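PDB 2WBN: terminase, large subunit from Bacillus phage spp1, which acts as an ATP-driven motor that pumps viral DNA into empty capsids and as a metal-dependent endonuclease that cuts it, the nuclease domain being the part described here. Local coordinates for residues D82-H87 and K92-F97; Q53-G58 and D119-E124. One frame throughout, in Å; residues are numbered along the deposited sequence.

Contact 1: D82-H87 and K92-F97; sequences DELVDH and KRTADF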
loop_
_atom_site.group_PDB
_atom_site.type_symbol
_atom_site.label_atom_id
_atom_site.label_comp_id
_atom_site.label_asym_id
_atom_site.label_seq_id
_atom_site.Cartn_x
_atom_site.Cartn_y
_atom_site.Cartn_z
ATOM N N ASP A 82 -2.002 6.784 6.269
ATOM C CA ASP A 82 -2.897 5.963 7.039
ATOM C C ASP A 82 -2.993 4.555 6.442
ATOM O O ASP A 82 -2.470 4.285 5.365
ATOM C CB ASP A 82 -4.264 6.642 7.098
ATOM C CG ASP A 82 -5.024 6.358 8.383
ATOM O OD1 ASP A 82 -4.613 5.477 9.170
ATOM O OD2 ASP A 82 -6.057 7.027 8.607
ATOM N N GLU A 83 -3.639 3.664 7.191
ATOM C CA GLU A 83 -3.794 2.274 6.807
ATOM C C GLU A 83 -4.981 1.657 7.559
ATOM O O GLU A 83 -5.414 2.170 8.600
ATOM C CB GLU A 83 -2.520 1.487 7.143
ATOM C CG GLU A 83 -2.337 1.277 8.645
ATOM C CD GLU A 83 -1.035 0.627 9.061
ATOM O OE1 GLU A 83 -0.102 0.530 8.240
ATOM O OE2 GLU A 83 -0.943 0.206 10.242
ATOM N N LEU A 84 -5.486 0.549 7.026
ATOM C CA LEU A 84 -6.378 -0.339 7.748
ATOM C C LEU A 84 -5.985 -1.753 7.363
ATOM O O LEU A 84 -6.023 -2.116 6.184
ATOM C CB LEU A 84 -7.853 -0.084 7.398
ATOM C CG LEU A 84 -8.905 -0.934 8.119
ATOM C CD1 LEU A 84 -9.003 -0.617 9.630
ATOM C CD2 LEU A 84 -10.267 -0.761 7.449
ATOM N N VAL A 85 -5.612 -2.546 8.358
ATOM C CA VAL A 85 -5.286 -3.956 8.180
ATOM C C VAL A 85 -6.254 -4.782 9.024
ATOM O O VAL A 85 -6.327 -4.621 10.250
ATOM C CB VAL A 85 -3.821 -4.243 8.549
ATOM C CG1 VAL A 85 -3.484 -5.741 8.341
ATOM C CG2 VAL A 85 -2.869 -3.343 7.714
ATOM N N ASP A 86 -6.982 -5.681 8.373
ATOM C CA ASP A 86 -8.027 -6.460 9.020
ATOM C C ASP A 86 -8.009 -7.895 8.522
ATOM O O ASP A 86 -8.280 -8.153 7.336
ATOM C CB ASP A 86 -9.352 -5.788 8.664
ATOM C CG ASP A 86 -10.494 -6.250 9.490
ATOM O OD1 ASP A 86 -10.320 -7.175 10.318
ATOM O OD2 ASP A 86 -11.606 -5.661 9.294
ATOM N N HIS A 87 -7.704 -8.822 9.434
ATOM C CA HIS A 87 -7.740 -10.242 9.144
ATOM C C HIS A 87 -9.155 -10.791 9.045
ATOM O O HIS A 87 -9.361 -11.817 8.439
ATOM C CB HIS A 87 -6.940 -11.037 10.182
ATOM C CG HIS A 87 -5.462 -10.864 10.036
ATOM N ND1 HIS A 87 -4.779 -9.821 10.623
ATOM C CD2 HIS A 87 -4.546 -11.564 9.322
ATOM C CE1 HIS A 87 -3.506 -9.883 10.277
ATOM N NE2 HIS A 87 -3.334 -10.933 9.494
ATOM N N LYS A 92 -18.004 -3.732 4.641
ATOM C CA LYS A 92 -18.750 -2.705 5.385
ATOM C C LYS A 92 -17.799 -1.867 6.260
ATOM O O LYS A 92 -17.826 -0.635 6.216
ATOM C CB LYS A 92 -19.846 -3.330 6.251
ATOM C CG LYS A 92 -20.597 -2.302 7.130
ATOM C CD LYS A 92 -21.992 -2.772 7.524
ATOM C CE LYS A 92 -22.747 -1.727 8.368
ATOM N NZ LYS A 92 -22.832 -0.375 7.706
ATOM N N ARG A 93 -16.952 -2.549 7.031
ATOM C CA ARG A 93 -15.982 -1.886 7.939
ATOM C C ARG A 93 -14.967 -1.056 7.171
ATOM O O ARG A 93 -14.539 0.011 7.631
ATOM C CB ARG A 93 -15.248 -2.910 8.825
ATOM C CG ARG A 93 -14.196 -2.288 9.746
ATOM C CD ARG A 93 -13.543 -3.247 10.751
ATOM N NE ARG A 93 -12.661 -2.486 11.655
ATOM C CZ ARG A 93 -11.352 -2.680 11.861
ATOM N NH1 ARG A 93 -10.687 -3.667 11.268
ATOM N NH2 ARG A 93 -10.692 -1.870 12.701
ATOM N N THR A 94 -14.579 -1.537 6.000
ATOM C CA THR A 94 -13.604 -0.844 5.183
ATOM C C THR A 94 -14.200 0.454 4.632
ATOM O O THR A 94 -13.587 1.523 4.745
ATOM C CB THR A 94 -13.129 -1.754 4.063
ATOM O OG1 THR A 94 -12.616 -2.964 4.646
ATOM C CG2 THR A 94 -12.058 -1.098 3.243
ATOM N N ALA A 95 -15.405 0.369 4.073
ATOM C CA ALA A 95 -16.087 1.562 3.557
ATOM C C ALA A 95 -16.370 2.561 4.681
ATOM O O ALA A 95 -16.135 3.751 4.518
ATOM C CB ALA A 95 -17.396 1.175 2.824
ATOM N N ASP A 96 -16.840 2.084 5.830
ATOM C CA ASP A 96 -17.066 2.973 6.978
ATOM C C ASP A 96 -15.793 3.749 7.367
ATOM O O ASP A 96 -15.848 4.956 7.616
ATOM C CB ASP A 96 -17.648 2.204 8.173
ATOM C CG ASP A 96 -19.087 1.743 7.929
ATOM O OD1 ASP A 96 -19.635 2.035 6.836
ATOM O OD2 ASP A 96 -19.682 1.083 8.818
ATOM N N PHE A 97 -14.656 3.064 7.385
ATOM C CA PHE A 97 -13.372 3.684 7.708
ATOM C C PHE A 97 -12.998 4.744 6.681
ATOM O O PHE A 97 -12.577 5.857 7.037
ATOM C CB PHE A 97 -12.256 2.624 7.801
ATOM C CG PHE A 97 -10.896 3.207 8.000
ATOM C CD1 PHE A 97 -10.480 3.612 9.267
ATOM C CD2 PHE A 97 -10.032 3.372 6.931
ATOM C CE1 PHE A 97 -9.217 4.158 9.461
ATOM C CE2 PHE A 97 -8.768 3.929 7.118
ATOM C CZ PHE A 97 -8.363 4.315 8.389
HETATM O O HOH W 1 -8.037 -4.634 12.230
#
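L84 and F97 form the apolar middle of this contact, in which residues 92-97 of helix 91-100 run nearly antiparallel to residues 82-86 of strand 77-86, at 167°. The two side chains overlap side by side, pointing opposite ways: CD2 of L84 comes within 3.9 Å of F97 CB, while L84 CB sits over one face of the phenyl ring, displaced toward its rim. A branched leucine suits the spot because its second methyl, CD1, lies over a face of the R93 guanidinium, 3.7 Å from NH2.

The charged interactions lie toward D86, where R93 is exposed. R93, extended from CG to NE, reaches back to the strand, and its NH1 donates to D86 OD2 in a salt bridge of 3.0 Å. The N-H points almost straight at the oxygen, 164°, and lies in the guanidinium plane, yet it meets the carboxylate from above. Water 1 links the same NH1 to the carbonyl O of V85.

At the other end, D82 OD2 approaches F97 CZ at 3.6 Å, with carboxylate and ring planes steeply inclined; that oxygen is also hydrogen-bonded to Y103.

Leucine and phenylalanine thus supply a greasy centre, and R93 serves both halves, one face carrying the L84 methyl and its edge turned to D86. Ion pair and bridging water together probably restrict rotation of the guanidinium.

Contact 2: Q53-G58 and D119-E124; sequences QGLDFG and DALKLE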
loop_
_atom_site.group_PDB
_atom_site.type_symbol
_atom_site.label_atom_id
_atom_site.label_comp_id
_atom_site.label_asym_id
_atom_site.label_seq_id
_atom_site.Cartn_x
_atom_site.Cartn_y
_atom_site.Cartn_z
ATOM N N GLN A 53 -3.945 5.821 -3.025
ATOM C CA GLN A 53 -4.535 4.808 -2.153
ATOM C C GLN A 53 -4.605 3.458 -2.847
ATOM O O GLN A 53 -4.902 3.371 -4.055
ATOM C CB GLN A 53 -5.919 5.235 -1.664
ATOM C CG GLN A 53 -5.926 6.578 -0.940
ATOM C CD GLN A 53 -7.294 6.972 -0.428
ATOM O OE1 GLN A 53 -8.269 7.086 -1.188
ATOM N NE2 GLN A 53 -7.373 7.204 0.852
ATOM N N GLY A 54 -4.304 2.414 -2.081
ATOM C CA GLY A 54 -4.351 1.038 -2.566
ATOM C C GLY A 54 -5.102 0.118 -1.622
ATOM O O GLY A 54 -5.253 0.410 -0.436
ATOM N N LEU A 55 -5.591 -0.989 -2.159
ATOM C CA LEU A 55 -6.380 -1.921 -1.366
ATOM C C LEU A 55 -6.133 -3.329 -1.848
ATOM O O LEU A 55 -6.288 -3.617 -3.032
ATOM C CB LEU A 55 -7.869 -1.577 -1.460
ATOM C CG LEU A 55 -8.827 -2.557 -0.777
ATOM C CD1 LEU A 55 -8.573 -2.657 0.713
ATOM C CD2 LEU A 55 -10.257 -2.141 -1.050
ATOM N N ASP A 56 -5.722 -4.189 -0.925
ATOM C CA ASP A 56 -5.673 -5.598 -1.137
ATOM C C ASP A 56 -6.767 -6.238 -0.280
ATOM O O ASP A 56 -6.889 -5.911 0.889
ATOM C CB ASP A 56 -4.308 -6.167 -0.772
ATOM C CG ASP A 56 -4.178 -7.627 -1.185
ATOM O OD1 ASP A 56 -4.783 -8.500 -0.515
ATOM O OD2 ASP A 56 -3.524 -7.903 -2.215
ATOM N N PHE A 57 -7.549 -7.139 -0.867
ATOM C CA PHE A 57 -8.735 -7.682 -0.201
ATOM C C PHE A 57 -8.481 -8.800 0.798
ATOM O O PHE A 57 -9.372 -9.146 1.586
ATOM C CB PHE A 57 -9.761 -8.143 -1.237
ATOM C CG PHE A 57 -10.428 -7.011 -1.958
ATOM C CD1 PHE A 57 -10.128 -6.744 -3.280
ATOM C CD2 PHE A 57 -11.330 -6.184 -1.294
ATOM C CE1 PHE A 57 -10.734 -5.675 -3.950
ATOM C CE2 PHE A 57 -11.935 -5.118 -1.947
ATOM C CZ PHE A 57 -11.628 -4.860 -3.277
ATOM N N GLY A 58 -7.285 -9.374 0.777
ATOM C CA GLY A 58 -7.025 -10.531 1.619
ATOM C C GLY A 58 -7.613 -11.762 0.952
ATOM O O GLY A 58 -8.427 -11.664 0.043
ATOM N N ASP A 119 -17.038 -4.312 -7.043
ATOM C CA ASP A 119 -18.440 -3.989 -7.358
ATOM C C ASP A 119 -19.202 -3.699 -6.056
ATOM O O ASP A 119 -19.893 -2.697 -5.951
ATOM C CB ASP A 119 -19.124 -5.161 -8.072
ATOM C CG ASP A 119 -18.650 -5.366 -9.523
ATOM O OD1 ASP A 119 -18.074 -4.454 -10.145
ATOM O OD2 ASP A 119 -18.891 -6.467 -10.060
ATOM N N ALA A 120 -19.063 -4.589 -5.074
ATOM C CA ALA A 120 -19.704 -4.434 -3.761
ATOM C C ALA A 120 -19.405 -3.090 -3.092
ATOM O O ALA A 120 -20.320 -2.404 -2.641
ATOM C CB ALA A 120 -19.290 -5.575 -2.826
ATOM N N LEU A 121 -18.128 -2.723 -3.024
ATOM C CA LEU A 121 -17.748 -1.443 -2.407
ATOM C C LEU A 121 -18.364 -0.251 -3.143
ATOM O O LEU A 121 -18.743 0.730 -2.506
ATOM C CB LEU A 121 -16.227 -1.281 -2.321
ATOM C CG LEU A 121 -15.518 -2.018 -1.175
ATOM C CD1 LEU A 121 -14.012 -1.913 -1.374
ATOM C CD2 LEU A 121 -15.907 -1.477 0.208
ATOM N N LYS A 122 -18.446 -0.350 -4.472
ATOM C CA LYS A 122 -19.062 0.684 -5.322
ATOM C C LYS A 122 -20.579 0.749 -5.159
ATOM O O LYS A 122 -21.137 1.789 -4.808
ATOM C CB LYS A 122 -18.770 0.422 -6.811
ATOM C CG LYS A 122 -17.658 1.253 -7.434
ATOM C CD LYS A 122 -17.497 0.917 -8.924
ATOM C CE LYS A 122 -16.924 2.079 -9.727
ATOM N NZ LYS A 122 -17.938 3.134 -10.029
ATOM N N LEU A 123 -21.243 -0.366 -5.439
ATOM C CA LEU A 123 -22.690 -0.362 -5.608
ATOM C C LEU A 123 -23.416 -0.585 -4.286
ATOM O O LEU A 123 -24.556 -0.184 -4.138
ATOM C CB LEU A 123 -23.101 -1.420 -6.638
ATOM C CG LEU A 123 -22.348 -1.374 -7.980
ATOM C CD1 LEU A 123 -22.843 -2.470 -8.889
ATOM C CD2 LEU A 123 -22.465 -0.009 -8.662
ATOM N N GLU A 124 -22.767 -1.226 -3.319
ATOM C CA GLU A 124 -23.418 -1.502 -2.034
ATOM C C GLU A 124 -23.011 -0.510 -0.958
ATOM O O GLU A 124 -23.834 -0.132 -0.137
ATOM C CB GLU A 124 -23.132 -2.916 -1.545
ATOM C CG GLU A 124 -24.152 -3.394 -0.514
ATOM C CD GLU A 124 -23.694 -4.606 0.282
ATOM O OE1 GLU A 124 -22.877 -5.407 -0.238
ATOM O OE2 GLU A 124 -24.165 -4.756 1.435
#
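L121 reaches from helix 115-124 toward strand 51-56 and touches both L55 and F57 with a single methyl. Its CB leaves the helix on the side facing the strand. The first torsion puts CG opposite the carbonyl carbon (chi1 -79°), and the second carries CD1 onward, extended from CA (chi2 172°), so this branch points toward the strand, and L55 and F57 reach out to meet it between backbones whose nearest CA atoms, those of F57 and L121, are 11.2 Å apart. CB and CG touch neither residue of the strand segment; the contact is made at the end. There CD1 meets L55 CD2 at 3.8 Å, the two leucines tip to tip, and F57 CE2 at 3.9 Å, arriving at the edge of the phenyl ring near its plane. The other methyl, CD2, turns to helix 91-100, where L91 also packs on L121.

The target is itself a pair: L55 CG lies over one face of the F57 ring, offset toward the rim, so leucine and phenylalanine present a joint apolar surface. Between them D56, a catalytic manganese ligand, faces elsewhere. Its OD1 accepts from G58 N at 2.9 Å in an Asx turn, while OD2 bonds to Y197. At the backbone angles of G58 a CB would press on the preceding carbonyl O, which accounts for a glycine here.

Only 76 Å² is buried, and the close contacts are all between carbons. The contact therefore rests on dispersion and exclusion of water, without directional bonds, and places a buried apolar layer beside the metal-binding strand of this RNase H-like nuclease; polar ties near the site include the turn, the Y197 bond and D111, itself a manganese ligand, whose OD2 accepts from F57 N.

From the N terminus, strand 51-56 comes first, and segment 119-124 follows segment 53-58 after 60 intervening residues, so contact 2 closes a long loop. Strand 64-72, strand 77-86 and helix 91-100 all fall within it, and contact 1 closes a short turn of the chain between the last two, nested inside the larger one. Strands 51-56 and 77-86 belong to the same mixed sheet, separated by strand 64-72, and both helices cover it on one side. The contacts, with centres about 10 Å apart, meet directly where A95 of helix 91-100 packs on L121, so that helices 91-100 and 115-124 pack on each other as well as on the sheet.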